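Local structure of uncharacterized ACR, COG1565 superfamily (4F3N) at residues M82-V85 against L86-G90; V279-V282 against R283-A287. The protein is functionally uncharacterised but has a methyltransferase-superfamily fold, and probably transfers methyl groups from S-adenosylmethionine, perhaps to protein arginine. One frame throughout, in Å; residues are numbered along the deposited sequence.

Interaction 1. Residues M82-V85 against L86-G90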
loop_
_atom_site.group_PDB
_atom_site.type_symbol
_atom_site.label_atom_id
_atom_site.label_comp_id
_atom_site.label_asym_id
_atom_site.label_seq_id
_atom_site.Cartn_x
_atom_site.Cartn_y
_atom_site.Cartn_z
ATOM N N MET A 82 0.821 10.568 11.926
ATOM C CA MET A 82 1.340 9.840 10.793
ATOM C C MET A 82 1.053 10.608 9.501
ATOM O O MET A 82 1.895 10.703 8.618
ATOM C CB MET A 82 0.686 8.458 10.727
ATOM C CG MET A 82 1.327 7.534 9.731
ATOM S SD MET A 82 0.600 5.909 9.929
ATOM C CE MET A 82 0.887 5.238 8.300
ATOM N N GLU A 83 -0.136 11.188 9.411
ATOM C CA GLU A 83 -0.469 11.972 8.193
ATOM C C GLU A 83 0.542 13.086 7.986
ATOM O O GLU A 83 1.044 13.318 6.857
ATOM C CB GLU A 83 -1.866 12.547 8.267
ATOM C CG GLU A 83 -2.219 13.508 7.110
ATOM C CD GLU A 83 -3.535 14.223 7.344
ATOM O OE1 GLU A 83 -4.195 13.976 8.383
ATOM O OE2 GLU A 83 -3.891 15.096 6.516
ATOM N N ARG A 84 0.858 13.803 9.059
ATOM C CA ARG A 84 1.731 14.941 8.921
ATOM C C ARG A 84 3.208 14.569 8.653
ATOM O O ARG A 84 3.856 15.179 7.783
ATOM C CB ARG A 84 1.575 15.872 10.149
ATOM C CG ARG A 84 0.242 16.595 10.205
ATOM C CD ARG A 84 -0.034 17.411 8.950
ATOM N NE ARG A 84 0.847 18.571 8.835
ATOM C CZ ARG A 84 0.824 19.433 7.809
ATOM N NH1 ARG A 84 1.651 20.472 7.783
ATOM N NH2 ARG A 84 -0.013 19.249 6.798
ATOM N N VAL A 85 3.740 13.567 9.349
ATOM C CA VAL A 85 5.158 13.239 9.175
ATOM C C VAL A 85 5.406 12.593 7.816
ATOM O O VAL A 85 6.505 12.729 7.235
ATOM C CB VAL A 85 5.758 12.389 10.314
ATOM C CG1 VAL A 85 5.567 13.080 11.668
ATOM C CG2 VAL A 85 5.184 10.985 10.305
ATOM N N LEU A 86 4.381 11.947 7.250
ATOM C CA LEU A 86 4.532 11.317 5.957
ATOM C C LEU A 86 4.181 12.272 4.804
ATOM O O LEU A 86 4.838 12.242 3.781
ATOM C CB LEU A 86 3.689 10.034 5.878
ATOM C CG LEU A 86 4.046 8.857 6.815
ATOM C CD1 LEU A 86 3.144 7.653 6.515
ATOM C CD2 LEU A 86 5.508 8.487 6.610
ATOM N N TYR A 87 3.165 13.100 4.992
ATOM C CA TYR A 87 2.537 13.822 3.869
ATOM C C TYR A 87 2.525 15.347 4.014
ATOM O O TYR A 87 1.959 16.022 3.154
ATOM C CB TYR A 87 1.134 13.293 3.602
ATOM C CG TYR A 87 1.113 11.812 3.347
ATOM C CD1 TYR A 87 1.681 11.300 2.187
ATOM C CD2 TYR A 87 0.594 10.919 4.271
ATOM C CE1 TYR A 87 1.732 9.946 1.947
ATOM C CE2 TYR A 87 0.627 9.537 4.036
ATOM C CZ TYR A 87 1.186 9.062 2.872
ATOM O OH TYR A 87 1.284 7.709 2.540
ATOM N N ALA A 88 3.156 15.919 5.050
ATOM C CA ALA A 88 3.185 17.404 5.151
ATOM C C ALA A 88 3.868 17.998 3.910
ATOM O O ALA A 88 4.940 17.565 3.558
ATOM C CB ALA A 88 3.928 17.856 6.406
ATOM N N PRO A 89 3.263 19.017 3.283
ATOM C CA PRO A 89 3.892 19.518 2.052
ATOM C C PRO A 89 5.344 19.886 2.262
ATOM O O PRO A 89 5.689 20.578 3.215
ATOM C CB PRO A 89 3.059 20.750 1.715
ATOM C CG PRO A 89 1.702 20.401 2.225
ATOM C CD PRO A 89 1.964 19.655 3.524
ATOM N N GLY A 90 6.218 19.416 1.395
ATOM C CA GLY A 90 7.596 19.851 1.491
ATOM C C GLY A 90 8.463 19.076 2.450
ATOM O O GLY A 90 9.564 18.693 2.081
#
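Arg84 folds its guanidinium back over Ala88 at the C-terminal end of helix 78-87, where the last turn gives way to an extended chain. The arginine sets out away from Ala88, with CG beside its own backbone N, but bends at both chi2 (-56°) and chi3 (-69°) bring the flat group round. One face of it then lies on the methyl group, with Ala88 CB over its centre and 3.7 Å from Arg84 NH1. Arg84 NH2 reaches on to Pro89, 3.8 Å from its CD. In the backbone, Ala88 N bonds to Arg84 O at 2.9 Å, closing the last turn, and Ala88 is the first residue to leave helical angles; its methyl also meets Leu61 of helix 52-71.

Round the helix, Met82 and Leu86 make the apolar pair. Met82 is fully extended, its CG anti to the backbone N (chi1 -170°), which brings CG and CE across Leu86 CD1. The separation from Met82 CG to Leu86 CD1 is 3.7 Å, and Met82 also packs on Val222. Tyr87 stays close to its own turn: CB lies 3.3 Å from Glu83 O and ring atom CD2 3.6 Å from the same oxygen, while the ring's far end is fixed by a hydrogen bond from OH to Ala219 O and the ring meets that of Tyr94. Glu83 O itself accepts Tyr87 N at 2.8 Å.

Interaction 2. Residues V279-V282 against R283-A287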
loop_
_atom_site.group_PDB
_atom_site.type_symbol
_atom_site.label_atom_id
_atom_site.label_comp_id
_atom_site.label_asym_id
_atom_site.label_seq_id
_atom_site.Cartn_x
_atom_site.Cartn_y
_atom_site.Cartn_z
ATOM N N VAL A 279 -9.733 1.977 4.427
ATOM C CA VAL A 279 -11.110 1.608 4.172
ATOM C C VAL A 279 -11.850 2.704 3.360
ATOM O O VAL A 279 -12.555 2.414 2.362
ATOM C CB VAL A 279 -11.837 1.203 5.514
ATOM C CG1 VAL A 279 -13.347 1.225 5.363
ATOM C CG2 VAL A 279 -11.357 -0.181 5.948
ATOM N N ALA A 280 -11.683 3.961 3.779
ATOM C CA ALA A 280 -12.305 5.108 3.148
ATOM C C ALA A 280 -11.852 5.160 1.721
ATOM O O ALA A 280 -12.657 5.401 0.814
ATOM C CB ALA A 280 -11.908 6.393 3.860
ATOM N N PHE A 281 -10.554 4.905 1.522
ATOM C CA PHE A 281 -9.971 4.929 0.158
ATOM C C PHE A 281 -10.531 3.859 -0.751
ATOM O O PHE A 281 -10.919 4.144 -1.880
ATOM C CB PHE A 281 -8.458 4.786 0.264
ATOM C CG PHE A 281 -7.742 4.729 -1.065
ATOM C CD1 PHE A 281 -7.585 5.871 -1.836
ATOM C CD2 PHE A 281 -7.223 3.546 -1.533
ATOM C CE1 PHE A 281 -6.949 5.815 -3.070
ATOM C CE2 PHE A 281 -6.541 3.503 -2.762
ATOM C CZ PHE A 281 -6.415 4.628 -3.517
ATOM N N VAL A 282 -10.617 2.631 -0.258
ATOM C CA VAL A 282 -11.166 1.534 -1.045
ATOM C C VAL A 282 -12.649 1.759 -1.358
ATOM O O VAL A 282 -13.088 1.533 -2.486
ATOM C CB VAL A 282 -10.893 0.185 -0.392
ATOM C CG1 VAL A 282 -11.640 -0.996 -1.095
ATOM C CG2 VAL A 282 -9.385 -0.044 -0.392
ATOM N N ARG A 283 -13.409 2.294 -0.394
ATOM C CA ARG A 283 -14.788 2.641 -0.698
ATOM C C ARG A 283 -14.840 3.628 -1.841
ATOM O O ARG A 283 -15.683 3.477 -2.713
ATOM C CB ARG A 283 -15.492 3.220 0.522
ATOM C CG ARG A 283 -15.740 2.189 1.604
ATOM C CD ARG A 283 -16.447 2.847 2.774
ATOM N NE ARG A 283 -16.833 1.887 3.798
ATOM C CZ ARG A 283 -17.181 2.201 5.045
ATOM N NH1 ARG A 283 -17.205 3.469 5.459
ATOM N NH2 ARG A 283 -17.550 1.239 5.883
ATOM N N THR A 284 -14.001 4.658 -1.792
ATOM C CA THR A 284 -14.025 5.726 -2.789
ATOM C C THR A 284 -13.660 5.163 -4.158
ATOM O O THR A 284 -14.291 5.479 -5.143
ATOM C CB THR A 284 -13.077 6.884 -2.397
ATOM O OG1 THR A 284 -13.513 7.431 -1.121
ATOM C CG2 THR A 284 -13.017 7.931 -3.455
ATOM N N VAL A 285 -12.621 4.339 -4.209
ATOM C CA VAL A 285 -12.236 3.695 -5.483
ATOM C C VAL A 285 -13.324 2.819 -6.083
ATOM O O VAL A 285 -13.601 2.868 -7.289
ATOM C CB VAL A 285 -10.942 2.877 -5.290
ATOM C CG1 VAL A 285 -10.605 2.073 -6.567
ATOM C CG2 VAL A 285 -9.820 3.825 -4.870
ATOM N N CYS A 286 -13.965 2.026 -5.250
ATOM C CA CYS A 286 -14.942 1.065 -5.716
ATOM C C CYS A 286 -16.257 1.768 -6.090
ATOM O O CYS A 286 -16.977 1.308 -6.975
ATOM C CB CYS A 286 -15.150 -0.058 -4.702
ATOM S SG CYS A 286 -13.754 -1.201 -4.636
ATOM N N ALA A 287 -16.528 2.912 -5.474
ATOM C CA ALA A 287 -17.702 3.690 -5.865
ATOM C C ALA A 287 -17.427 4.408 -7.202
ATOM O O ALA A 287 -18.334 4.595 -8.038
ATOM C CB ALA A 287 -18.086 4.670 -4.775
#
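Thr284 and Ala280 share a doubled link on the outer side of helix 276-288, an alpha-helix packed against the central sheet of the methyltransferase fold. Ala280 O takes two donors from Thr284, one turn on: N at 3.0 Å and the hydroxyl OG1 at 2.9 Å. They come from opposite faces of the carbonyl plane. The hydroxyl gets there because OG1 stands beside its own backbone N (chi1 -60°), so the threonine's side-chain donor is spent on its own helix.

The other carbonyls of this turn are each met by the amide four residues later. Val279 O accepts Arg283 N, Phe281 O accepts Val285 N with a nearly straight N-H...O angle of 168°, and Val282 O accepts Cys286 N. Further along, Cys286 O is bonded by Arg414 NH2 from strand 407-414, tying the helix to the sheet.

Apolar contacts follow the same spacing. Val285 CG2 sits over one face of the Phe281 ring in a CH-pi contact, 3.9 Å from the ring centroid and 15° off its normal; Phe281 also meets Phe144 and Phe296 and lies about 10 Å, side chain to side chain, from Asn214, which has been seen to bind S-adenosylhomocysteine, absent from this chain. Val282 CG1 lies 4.1 Å from Cys286 SG, and both side chains touch Phe412. Arg283, extended from CG to NE, crosses Val279 at a slant beside Ala349 of helix 343-352, placing one guanidinium face over Val279 CG1, 3.9 Å from Arg283 NE.

Overall arrangement
Each contact lies within one helical stretch, but the helices differ: interaction 1 ends helix 78-87, while interaction 2 lies within helix 276-288. Their centres are 21 Å apart and their nearest atoms about 10 Å, so they do not touch. Each is partly buried. Interaction 2 has a buried side against strands 293-298 and 407-414, an outer side carrying Ala280 and Thr284, and Arg283 at the margin next to helix 343-352. Interaction 1 instead faces helix 52-71 and neighbouring loops, away from the annotated sites. Arginine on aliphatic carbon occurs in both, bent back in one and extended in the other; the ring-methyl contact and hydroxyl-to-carbonyl bond belong to 279-287.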